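Long-range contacts in E2A dna-binding protein (Human adenovirus 5, PDB 2WB0), which binds single-stranded DNA and unwinds the viral template without ATP, by forming multimers, during strand-displacement replication: residues Asp37-Leu42 with Phe74-Leu79; Ala201-Leu206 with Asp302-Leu307. One frame throughout, in Å; residues are numbered along the deposited sequence.

Interactions 1 and 2 follow one another along the chain, the first closing before the second opens, and their centres lie about 21 Å apart. Interaction 1 (37-42 with 74-79) is buried within the all-alpha region. Interaction 2 (201-206 with 302-307) is less buried, most of its touching residues being partly exposed, and brings together helices from two successive zinc-binding regions. Helix 300-315 connects them: it meets helix 189-206 in interaction 2, while Leu-303, Ala-306 and Leu-307 pack against Phe-74 of helix 64-83, with Phe-74 CD2 3.6 Å from Leu-307 CA. The all-alpha part and the zinc-binding part thus meet through helix 300-315, which packs on one helix of each contact, away from both zinc ions.

Interaction 1. Residues Asp37-Leu42 with Phe74-Leu79; sequences DQVEAL and FLQAYL
The flat amide of Gln-76 turns one face to Val-39, whose methyl CG2 sits over it, and the backbone carbonyl of Gln-38 stands on that same side, nearer the rim. No hydrogen bond crosses here; the amide meets Val-39 by van der Waals contact, and the two side chains cross at about a right angle. Behind the amide, the extended aliphatic part of Gln-76 is used as an apolar surface. Leu-42 CD1 rests against Gln-76 CB at 3.7 Å. Leu-42 is the hub of the contact, since its branches touch three residues of the helix. CG lies anti to its carbonyl carbon (chi1 -56°), which points the branch at 74-79, and the two methyls then part to different partners. While CD1 takes Gln-76, the other methyl, CD2, meets CD2 of Leu-79 tip to tip at 3.8 Å. Closer to the backbone, Leu-75 lays its CD1 against Leu-42 CB at 3.9 Å and also reaches the Leu-42 carbonyl O, 3.6 Å away. The amide of Gln-38 itself is engaged on its own side of the contact, bonded to Lys-33, Leu-35 and Asn-31. This contact seats the start of helix 40-53 on helix 64-83 in the all-alpha region; helix 7-21 covers Leu-75 and Leu-79 through Leu-18, and helix 300-315 packs on Phe-74 and Tyr-78.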
ATOM      1  N   ASP A  37      -0.323  -7.671 -17.295  1.00 21.39           N
ATOM      2  CA  ASP A  37       1.020  -7.549 -16.656  1.00 23.43           C
ATOM      3  C   ASP A  37       1.950  -6.550 -17.365  1.00 21.64           C
ATOM      4  O   ASP A  37       3.103  -6.326 -16.962  1.00 21.20           O
ATOM      5  CB  ASP A  37       1.706  -8.941 -16.437  1.00 25.16           C
ATOM      6  CG  ASP A  37       2.477  -9.461 -17.668  1.00 34.01           C
ATOM      7  OD1 ASP A  37       2.241  -9.090 -18.858  1.00 35.99           O
ATOM      8  OD2 ASP A  37       3.346 -10.343 -17.430  1.00 45.93           O
ATOM      9  N   GLN A  38       1.467  -5.970 -18.464  1.00 20.14           N
ATOM     10  CA  GLN A  38       2.224  -4.946 -19.171  1.00 20.01           C
ATOM     11  C   GLN A  38       2.090  -3.561 -18.548  1.00 20.78           C
ATOM     12  O   GLN A  38       1.238  -2.722 -18.979  1.00 21.07           O
ATOM     13  CB  GLN A  38       1.860  -4.917 -20.654  1.00 18.18           C
ATOM     14  CG  GLN A  38       2.347  -6.212 -21.304  1.00 18.53           C
ATOM     15  CD  GLN A  38       2.089  -6.191 -22.749  1.00 19.15           C
ATOM     16  OE1 GLN A  38       0.975  -5.843 -23.190  1.00 16.79           O
ATOM     17  NE2 GLN A  38       3.122  -6.406 -23.508  1.00 16.37           N
ATOM     18  N   VAL A  39       2.948  -3.312 -17.571  1.00 20.42           N
ATOM     19  CA  VAL A  39       2.902  -2.036 -16.834  1.00 22.71           C
ATOM     20  C   VAL A  39       4.125  -1.126 -17.069  1.00 21.40           C
ATOM     21  O   VAL A  39       4.005   0.111 -16.994  1.00 20.93           O
ATOM     22  CB  VAL A  39       2.710  -2.258 -15.318  1.00 22.25           C
ATOM     23  CG1 VAL A  39       2.803  -0.885 -14.590  1.00 28.85           C
ATOM     24  CG2 VAL A  39       1.375  -2.940 -15.032  1.00 23.88           C
ATOM     25  N   GLU A  40       5.242  -1.728 -17.436  1.00 21.57           N
ATOM     26  CA  GLU A  40       6.496  -1.006 -17.684  1.00 22.29           C
ATOM     27  C   GLU A  40       6.350   0.153 -18.654  1.00 22.00           C
ATOM     28  O   GLU A  40       6.832   1.251 -18.367  1.00 20.33           O
ATOM     29  CB  GLU A  40       7.609  -1.924 -18.158  1.00 23.55           C
ATOM     30  CG  GLU A  40       8.965  -1.180 -18.311  1.00 26.32           C
ATOM     31  CD  GLU A  40      10.170  -2.100 -18.538  1.00 33.31           C
ATOM     32  OE1 GLU A  40      11.318  -1.558 -18.563  1.00 36.01           O
ATOM     33  OE2 GLU A  40      10.001  -3.338 -18.728  1.00 30.75           O
ATOM     34  N   ALA A  41       5.709  -0.067 -19.797  1.00 20.87           N
ATOM     35  CA  ALA A  41       5.526   1.043 -20.769  1.00 19.89           C
ATOM     36  C   ALA A  41       4.645   2.217 -20.233  1.00 19.84           C
ATOM     37  O   ALA A  41       4.886   3.391 -20.522  1.00 20.94           O
ATOM     38  CB  ALA A  41       4.990   0.505 -22.090  1.00 18.70           C
ATOM     39  N   LEU A  42       3.681   1.902 -19.396  1.00 18.90           N
ATOM     40  CA  LEU A  42       2.822   2.898 -18.837  1.00 19.50           C
ATOM     41  C   LEU A  42       3.558   3.616 -17.680  1.00 19.66           C
ATOM     42  O   LEU A  42       3.411   4.842 -17.488  1.00 17.17           O
ATOM     43  CB  LEU A  42       1.513   2.262 -18.373  1.00 18.48           C
ATOM     44  CG  LEU A  42       0.800   1.502 -19.487  1.00 20.99           C
ATOM     45  CD1 LEU A  42      -0.502   0.890 -18.995  1.00 16.67           C
ATOM     46  CD2 LEU A  42       0.502   2.532 -20.619  1.00 21.98           C
ATOM     47  N   PHE A  74      -2.145   2.849 -11.930  1.00 15.35           N
ATOM     48  CA  PHE A  74      -3.320   3.713 -11.975  1.00 16.12           C
ATOM     49  C   PHE A  74      -3.593   4.145 -13.399  1.00 14.95           C
ATOM     50  O   PHE A  74      -4.731   4.204 -13.788  1.00 17.10           O
ATOM     51  CB  PHE A  74      -3.123   4.918 -11.066  1.00 14.67           C
ATOM     52  CG  PHE A  74      -3.174   4.563  -9.631  1.00 15.89           C
ATOM     53  CD1 PHE A  74      -4.220   3.775  -9.131  1.00 13.79           C
ATOM     54  CD2 PHE A  74      -2.136   4.980  -8.747  1.00 15.40           C
ATOM     55  CE1 PHE A  74      -4.309   3.430  -7.787  1.00 14.28           C
ATOM     56  CE2 PHE A  74      -2.231   4.645  -7.398  1.00 12.86           C
ATOM     57  CZ  PHE A  74      -3.283   3.901  -6.902  1.00 12.26           C
ATOM     58  N   LEU A  75      -2.552   4.418 -14.163  1.00 17.10           N
ATOM     59  CA  LEU A  75      -2.711   4.805 -15.556  1.00 16.33           C
ATOM     60  C   LEU A  75      -3.336   3.639 -16.329  1.00 16.98           C
ATOM     61  O   LEU A  75      -4.311   3.785 -17.072  1.00 17.09           O
ATOM     62  CB  LEU A  75      -1.339   5.069 -16.144  1.00 16.33           C
ATOM     63  CG  LEU A  75      -1.200   6.047 -17.340  1.00 19.74           C
ATOM     64  CD1 LEU A  75       0.001   5.874 -18.236  1.00 21.10           C
ATOM     65  CD2 LEU A  75      -2.479   6.675 -18.046  1.00 19.35           C
ATOM     66  N   GLN A  76      -2.777   2.469 -16.114  1.00 16.28           N
ATOM     67  CA  GLN A  76      -3.408   1.247 -16.598  1.00 15.89           C
ATOM     68  C   GLN A  76      -4.880   1.141 -16.274  1.00 15.59           C
ATOM     69  O   GLN A  76      -5.691   0.794 -17.138  1.00 15.97           O
ATOM     70  CB  GLN A  76      -2.653   0.004 -16.079  1.00 14.60           C
ATOM     71  CG  GLN A  76      -3.104  -1.274 -16.913  1.00 15.21           C
ATOM     72  CD  GLN A  76      -2.607  -2.558 -16.348  1.00 19.85           C
ATOM     73  OE1 GLN A  76      -2.012  -3.392 -17.052  1.00 23.75           O
ATOM     74  NE2 GLN A  76      -2.799  -2.714 -15.084  1.00 16.63           N
ATOM     75  N   ALA A  77      -5.260   1.421 -15.042  1.00 14.57           N
ATOM     76  CA  ALA A  77      -6.648   1.310 -14.703  1.00 14.69           C
ATOM     77  C   ALA A  77      -7.513   2.321 -15.472  1.00 16.37           C
ATOM     78  O   ALA A  77      -8.685   2.023 -15.811  1.00 15.95           O
ATOM     79  CB  ALA A  77      -6.821   1.496 -13.193  1.00 13.16           C
ATOM     80  N   TYR A  78      -6.969   3.521 -15.676  1.00 17.50           N
ATOM     81  CA  TYR A  78      -7.752   4.575 -16.388  1.00 18.68           C
ATOM     82  C   TYR A  78      -7.888   4.225 -17.867  1.00 20.38           C
ATOM     83  O   TYR A  78      -8.972   4.379 -18.454  1.00 19.89           O
ATOM     84  CB  TYR A  78      -7.130   5.964 -16.170  1.00 18.28           C
ATOM     85  CG  TYR A  78      -7.619   6.537 -14.855  1.00 18.71           C
ATOM     86  CD1 TYR A  78      -8.982   6.874 -14.671  1.00 17.25           C
ATOM     87  CD2 TYR A  78      -6.741   6.768 -13.816  1.00 13.68           C
ATOM     88  CE1 TYR A  78      -9.466   7.389 -13.438  1.00 21.20           C
ATOM     89  CE2 TYR A  78      -7.207   7.294 -12.553  1.00 12.19           C
ATOM     90  CZ  TYR A  78      -8.566   7.570 -12.372  1.00 18.47           C
ATOM     91  OH  TYR A  78      -9.023   8.040 -11.192  1.00 17.75           O
ATOM     92  N   LEU A  79      -6.832   3.687 -18.439  1.00 19.74           N
ATOM     93  CA  LEU A  79      -6.853   3.245 -19.829  1.00 22.63           C
ATOM     94  C   LEU A  79      -7.841   2.110 -20.053  1.00 22.89           C
ATOM     95  O   LEU A  79      -8.660   2.166 -20.978  1.00 21.25           O
ATOM     96  CB  LEU A  79      -5.456   2.778 -20.224  1.00 22.13           C
ATOM     97  CG  LEU A  79      -4.464   3.409 -21.165  1.00 28.47           C
ATOM     98  CD1 LEU A  79      -4.867   4.705 -21.972  1.00 27.24           C
ATOM     99  CD2 LEU A  79      -3.137   3.529 -20.495  1.00 27.82           C
TER

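Interaction 2. Residues Ala201-Leu206 with Asp302-Leu307; sequences AFMQAL and DLLNAL
Leu-304 reaches across to three residues of 201-206 with a single methyl. Its CB points toward the facing helix and, with CG lying trans to the backbone N (chi1 -155°), forms the stem that carries CD1 in among the side chains of 201-206. There CD1 has Met-203 CG at 3.6 Å, Leu-206 CD2 at 4.0 Å and Phe-202 CD2 at 4.2 Å. These approaches differ in kind: Met-203 crosses the leucine at about a right angle and touches it with the middle of its chain, Leu-206 comes tip to tip, and the phenyl ring of Phe-202 offers its edge, the methyl lying near the ring plane. The neighbouring Asn-305 widens the contact. Its ND2 also stands at the ring edge, 4.3 Å from Phe-202 CZ, while its OD1 lies 4.2 Å from CD2 of Leu-206. No hydrogen bond spans the two segments, so packing alone joins them. The rest of the ring environment includes Ser-262 of helix 261-268. On the far side of 302-307, Leu-303 and Leu-307 face Phe-74 of helix 64-83. The segment axes approach to 11.5 Å and run in similar directions, 30° apart. Such a wide spacing is bridged by long side chains: this is a helix pair running the same way and packed through side chains, joining helices 189-206 and 300-315 of the two zinc-binding regions.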
ATOM      1  N   ALA A 201      -6.157  13.175   8.000  1.00 18.10           N
ATOM      2  CA  ALA A 201      -6.002  14.629   7.848  1.00 17.00           C
ATOM      3  C   ALA A 201      -5.492  15.070   6.472  1.00 17.18           C
ATOM      4  O   ALA A 201      -5.799  16.170   5.964  1.00 15.43           O
ATOM      5  CB  ALA A 201      -5.033  15.218   8.993  1.00 15.97           C
ATOM      6  N   PHE A 202      -4.605  14.270   5.899  1.00 15.39           N
ATOM      7  CA  PHE A 202      -4.052  14.574   4.602  1.00 15.72           C
ATOM      8  C   PHE A 202      -5.201  14.547   3.585  1.00 16.29           C
ATOM      9  O   PHE A 202      -5.321  15.426   2.716  1.00 16.16           O
ATOM     10  CB  PHE A 202      -2.983  13.481   4.298  1.00 14.74           C
ATOM     11  CG  PHE A 202      -2.174  13.730   3.079  1.00 16.02           C
ATOM     12  CD1 PHE A 202      -1.087  14.618   3.113  1.00 19.66           C
ATOM     13  CD2 PHE A 202      -2.432  13.042   1.906  1.00 18.64           C
ATOM     14  CE1 PHE A 202      -0.369  14.869   2.038  1.00 18.69           C
ATOM     15  CE2 PHE A 202      -1.672  13.283   0.771  1.00 20.59           C
ATOM     16  CZ  PHE A 202      -0.629  14.182   0.834  1.00 18.71           C
ATOM     17  N   MET A 203      -6.053  13.535   3.718  1.00 16.31           N
ATOM     18  CA  MET A 203      -7.197  13.382   2.796  1.00 18.45           C
ATOM     19  C   MET A 203      -8.201  14.542   2.997  1.00 18.92           C
ATOM     20  O   MET A 203      -8.748  15.026   2.021  1.00 19.16           O
ATOM     21  CB  MET A 203      -7.869  12.023   3.044  1.00 17.38           C
ATOM     22  CG  MET A 203      -6.911  10.861   2.428  1.00 17.30           C
ATOM     23  SD  MET A 203      -7.575   9.312   2.933  1.00 21.31           S
ATOM     24  CE  MET A 203      -9.042   9.231   1.820  1.00 22.31           C
ATOM     25  N   GLN A 204      -8.459  14.914   4.257  1.00 20.97           N
ATOM     26  CA  GLN A 204      -9.375  16.038   4.574  1.00 22.02           C
ATOM     27  C   GLN A 204      -8.805  17.331   3.942  1.00 22.10           C
ATOM     28  O   GLN A 204      -9.546  18.158   3.440  1.00 20.24           O
ATOM     29  CB  GLN A 204      -9.596  16.204   6.107  1.00 23.74           C
ATOM     30  CG  GLN A 204     -10.433  15.139   6.809  1.00 26.51           C
ATOM     31  CD  GLN A 204     -10.345  15.176   8.349  1.00 32.97           C
ATOM     32  OE1 GLN A 204     -11.338  14.925   9.032  1.00 33.36           O
ATOM     33  NE2 GLN A 204      -9.132  15.441   8.903  1.00 29.85           N
ATOM     34  N   ALA A 205      -7.489  17.482   3.906  1.00 22.44           N
ATOM     35  CA  ALA A 205      -6.908  18.682   3.291  1.00 21.92           C
ATOM     36  C   ALA A 205      -6.978  18.648   1.769  1.00 23.56           C
ATOM     37  O   ALA A 205      -7.066  19.699   1.105  1.00 21.85           O
ATOM     38  CB  ALA A 205      -5.477  18.871   3.712  1.00 23.15           C
ATOM     39  N   LEU A 206      -6.895  17.461   1.186  1.00 21.57           N
ATOM     40  CA  LEU A 206      -6.932  17.419  -0.272  1.00 22.46           C
ATOM     41  C   LEU A 206      -8.389  17.453  -0.777  1.00 21.98           C
ATOM     42  O   LEU A 206      -8.639  17.937  -1.903  1.00 22.53           O
ATOM     43  CB  LEU A 206      -6.161  16.159  -0.772  1.00 21.82           C
ATOM     44  CG  LEU A 206      -5.793  15.593  -2.148  1.00 25.85           C
ATOM     45  CD1 LEU A 206      -6.006  16.494  -3.394  1.00 27.96           C
ATOM     46  CD2 LEU A 206      -4.366  14.867  -2.125  1.00 21.75           C
ATOM     47  N   ASP A 302       2.079   9.310  -0.341  1.00 11.99           N
ATOM     48  CA  ASP A 302       2.686   9.238  -1.680  1.00 12.09           C
ATOM     49  C   ASP A 302       1.841   8.333  -2.518  1.00 11.58           C
ATOM     50  O   ASP A 302       1.730   8.580  -3.711  1.00 11.80           O
ATOM     51  CB  ASP A 302       4.158   8.731  -1.610  1.00 10.16           C
ATOM     52  CG  ASP A 302       5.050   9.745  -0.969  1.00 16.35           C
ATOM     53  OD1 ASP A 302       4.567  10.907  -0.867  1.00 14.66           O
ATOM     54  OD2 ASP A 302       6.157   9.392  -0.521  1.00 13.71           O
ATOM     55  N   LEU A 303       1.222   7.310  -1.919  1.00 10.99           N
ATOM     56  CA  LEU A 303       0.333   6.418  -2.717  1.00 12.66           C
ATOM     57  C   LEU A 303      -0.909   7.172  -3.260  1.00 12.65           C
ATOM     58  O   LEU A 303      -1.317   7.017  -4.431  1.00 12.75           O
ATOM     59  CB  LEU A 303      -0.130   5.220  -1.876  1.00 11.83           C
ATOM     60  CG  LEU A 303      -0.443   3.858  -2.520  1.00 17.45           C
ATOM     61  CD1 LEU A 303      -1.287   2.938  -1.613  1.00 13.62           C
ATOM     62  CD2 LEU A 303      -0.606   3.657  -4.052  1.00 12.28           C
ATOM     63  N   LEU A 304      -1.518   7.994  -2.407  1.00 13.69           N
ATOM     64  CA  LEU A 304      -2.658   8.795  -2.839  1.00 13.61           C
ATOM     65  C   LEU A 304      -2.196   9.795  -3.889  1.00 14.71           C
ATOM     66  O   LEU A 304      -2.856   9.975  -4.889  1.00 15.67           O
ATOM     67  CB  LEU A 304      -3.257   9.529  -1.646  1.00 13.98           C
ATOM     68  CG  LEU A 304      -4.719   9.965  -1.623  1.00 16.14           C
ATOM     69  CD1 LEU A 304      -5.128  11.149  -0.739  1.00 15.89           C
ATOM     70  CD2 LEU A 304      -5.703   9.505  -2.751  1.00 15.89           C
ATOM     71  N   ASN A 305      -1.022  10.401  -3.694  1.00 13.28           N
ATOM     72  CA  ASN A 305      -0.509  11.342  -4.691  1.00 14.56           C
ATOM     73  C   ASN A 305      -0.185  10.651  -5.993  1.00 16.00           C
ATOM     74  O   ASN A 305      -0.317  11.289  -7.058  1.00 16.61           O
ATOM     75  CB  ASN A 305       0.761  12.070  -4.242  1.00 14.87           C
ATOM     76  CG  ASN A 305       0.481  13.426  -3.548  1.00 18.44           C
ATOM     77  OD1 ASN A 305      -0.582  14.020  -3.701  1.00 20.17           O
ATOM     78  ND2 ASN A 305       1.474  13.922  -2.855  1.00 17.56           N
ATOM     79  N   ALA A 306       0.190   9.348  -5.954  1.00 14.92           N
ATOM     80  CA  ALA A 306       0.434   8.640  -7.239  1.00 14.91           C
ATOM     81  C   ALA A 306      -0.889   8.622  -7.986  1.00 13.96           C
ATOM     82  O   ALA A 306      -0.921   8.852  -9.234  1.00 15.54           O
ATOM     83  CB  ALA A 306       0.881   7.222  -7.061  1.00 14.28           C
ATOM     84  N   LEU A 307      -1.965   8.331  -7.272  1.00 13.17           N
ATOM     85  CA  LEU A 307      -3.291   8.305  -7.918  1.00 15.37           C
ATOM     86  C   LEU A 307      -3.702   9.704  -8.477  1.00 16.42           C
ATOM     87  O   LEU A 307      -4.218   9.882  -9.628  1.00 17.69           O
ATOM     88  CB  LEU A 307      -4.362   7.749  -6.962  1.00 14.47           C
ATOM     89  CG  LEU A 307      -5.843   7.843  -7.459  1.00 18.31           C
ATOM     90  CD1 LEU A 307      -6.100   7.061  -8.759  1.00 14.07           C
ATOM     91  CD2 LEU A 307      -6.863   7.344  -6.367  1.00 16.08           C
TER